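Local coordinates for protein histidine phosphotransferase (Caulobacter crescentus, PDB 2OOC) that probably relays phosphoryl groups through a histidine in two-component signalling and acts as an essential regulator of stalk biogenesis, at residues G9-A14 with L96-A101. Sequence-based numbering, arbitrary orientation.
Sequences GAVDFA and LLDIAA
Asp98 reaches from helix 85-111 to the backbone of Val11 in the N-terminal segment. Asp98 is modelled in two conformers, and the polar contacts told here belong to one of them. In it, OD2 of Asp98 accepts a hydrogen bond from Val11 N at 3.1 Å. The N-H points well at the oxygen (157°) but comes from above the carboxylate plane, 41° out of it. Ala10 N also lies near Asp98 OD2, at 2.9 Å. A water donates to the same OD2 and to Val11 O, the latter at 2.7 Å. In this conformer the carboxylate ties the N-H of Val11 to the helix, and its C=O through the water.

Van der Waals contacts lie beside the carboxylate. Val11 CG2 sits 3.9 Å from Asp98 CB. The Val11 and Ile99 side chains cross at about a right angle, with Val11 CG2 4.2 Å from Ile99 CG1. Phe13 has CG anti to its carbonyl carbon (chi1 -73°), which sends the ring back over Val11 toward the helix. Phe13 CZ meets Asp98 O at 3.5 Å, obliquely to the ring, and Ile99 N lies at the ring edge near its plane. Val11 CG1 lies against one face of the Phe13 ring, toward its rim. Tyr102 also stacks with this ring. A serine in place of Phe13 would probably leave a gap beside Asp98 and Ile99 and deprive Tyr102 of its stacking partner.

Asp12 is the N-cap of helix 13-19, and its OD1 accepts a weak capping hydrogen bond from Ala14 N. Ile99 also packs on Phe34 of helix 24-41. The contact joins the N-terminal segment and its short helix to the last helix of an all-helical fold, consistent with the four-helix bundle of Hpt domains.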
loop_
_atom_site.group_PDB
_atom_site.type_symbol
_atom_site.label_atom_id
_atom_site.label_comp_id
_atom_site.label_asym_id
_atom_site.label_seq_id
_atom_site.Cartn_x
_atom_site.Cartn_y
_atom_site.Cartn_z
ATOM N N GLY A 9 12.620 -3.482 -1.366
ATOM C CA GLY A 9 11.691 -2.320 -1.487
ATOM C C GLY A 9 10.323 -2.729 -2.026
ATOM O O GLY A 9 10.189 -3.048 -3.188
ATOM N N ALA A 10 9.304 -2.732 -1.181
ATOM C CA ALA A 10 7.908 -2.954 -1.627
ATOM C C ALA A 10 7.359 -1.757 -2.401
ATOM O O ALA A 10 6.486 -1.904 -3.304
ATOM C CB ALA A 10 6.999 -3.263 -0.381
ATOM N N VAL A 11 7.804 -0.558 -2.034
ATOM C CA VAL A 11 7.227 0.678 -2.583
ATOM C C VAL A 11 8.259 1.459 -3.368
ATOM O O VAL A 11 9.355 1.674 -2.899
ATOM C CB VAL A 11 6.638 1.518 -1.484
ATOM C CG1 VAL A 11 5.982 2.779 -1.989
ATOM C CG2 VAL A 11 5.583 0.717 -0.733
ATOM N N ASP A 12 7.870 1.875 -4.577
ATOM C CA ASP A 12 8.724 2.682 -5.415
ATOM C C ASP A 12 8.551 4.109 -5.027
ATOM O O ASP A 12 7.615 4.787 -5.534
ATOM C CB ASP A 12 8.296 2.487 -6.891
ATOM C CG ASP A 12 9.306 3.019 -7.838
ATOM O OD1 ASP A 12 10.003 3.990 -7.445
ATOM O OD2 ASP A 12 9.364 2.472 -8.969
ATOM N N PHE A 13 9.374 4.627 -4.112
ATOM C CA PHE A 13 9.117 5.948 -3.600
ATOM C C PHE A 13 9.422 7.033 -4.637
ATOM O O PHE A 13 8.920 8.159 -4.567
ATOM C CB PHE A 13 9.841 6.198 -2.245
ATOM C CG PHE A 13 9.206 5.469 -1.105
ATOM C CD1 PHE A 13 7.979 5.855 -0.616
ATOM C CD2 PHE A 13 9.809 4.396 -0.568
ATOM C CE1 PHE A 13 7.380 5.139 0.463
ATOM C CE2 PHE A 13 9.207 3.711 0.469
ATOM C CZ PHE A 13 8.022 4.065 0.974
ATOM N N ALA A 14 10.227 6.674 -5.655
ATOM C CA ALA A 14 10.451 7.620 -6.760
ATOM C C ALA A 14 9.130 7.929 -7.483
ATOM O O ALA A 14 8.844 9.077 -7.882
ATOM C CB ALA A 14 11.447 7.044 -7.705
ATOM N N LEU A 96 3.263 -1.589 3.924
ATOM C CA LEU A 96 3.082 -0.778 5.109
ATOM C C LEU A 96 4.420 -0.557 5.874
ATOM O O LEU A 96 4.669 0.487 6.440
ATOM C CB LEU A 96 1.987 -1.350 5.996
ATOM C CG LEU A 96 0.600 -1.152 5.397
ATOM C CD1 LEU A 96 -0.353 -2.002 6.210
ATOM C CD2 LEU A 96 0.071 0.298 5.375
ATOM N N LEU A 97 5.254 -1.601 5.872
ATOM C CA LEU A 97 6.570 -1.571 6.511
ATOM C C LEU A 97 7.399 -0.461 5.924
ATOM O O LEU A 97 7.978 0.363 6.620
ATOM C CB LEU A 97 7.228 -2.934 6.266
ATOM C CG LEU A 97 8.658 -2.982 6.747
ATOM C CD1 LEU A 97 8.693 -3.130 8.294
ATOM C CD2 LEU A 97 9.285 -4.230 6.136
ATOM N N ASP A 98 7.373 -0.435 4.589
ATOM C CA ASP A 98 8.118 0.553 3.801
ATOM C C ASP A 98 7.597 1.973 4.026
ATOM O O ASP A 98 8.346 2.887 4.259
ATOM C CB ASP A 98 7.979 0.215 2.296
ATOM C CG ASP A 98 9.099 -0.615 1.763
ATOM O OD1 ASP A 98 9.587 -1.455 2.549
ATOM O OD2 ASP A 98 9.446 -0.403 0.562
ATOM N N ILE A 99 6.292 2.104 3.959
ATOM C CA ILE A 99 5.644 3.406 4.103
ATOM C C ILE A 99 5.873 3.983 5.477
ATOM O O ILE A 99 6.218 5.172 5.617
ATOM C CB ILE A 99 4.150 3.275 3.791
ATOM C CG1 ILE A 99 3.996 3.108 2.275
ATOM C CG2 ILE A 99 3.356 4.483 4.323
ATOM C CD1 ILE A 99 2.594 2.642 1.908
ATOM N N ALA A 100 5.727 3.156 6.518
ATOM C CA ALA A 100 5.956 3.627 7.873
ATOM C C ALA A 100 7.402 4.071 8.094
ATOM O O ALA A 100 7.745 5.069 8.735
ATOM C CB ALA A 100 5.551 2.573 8.914
ATOM N N ALA A 101 8.326 3.315 7.522
ATOM C CA ALA A 101 9.738 3.614 7.625
ATOM C C ALA A 101 10.151 4.900 6.894
ATOM O O ALA A 101 11.020 5.647 7.338
ATOM C CB ALA A 101 10.590 2.404 7.127
HETATM O O HOH W 1 11.145 0.809 -1.028
#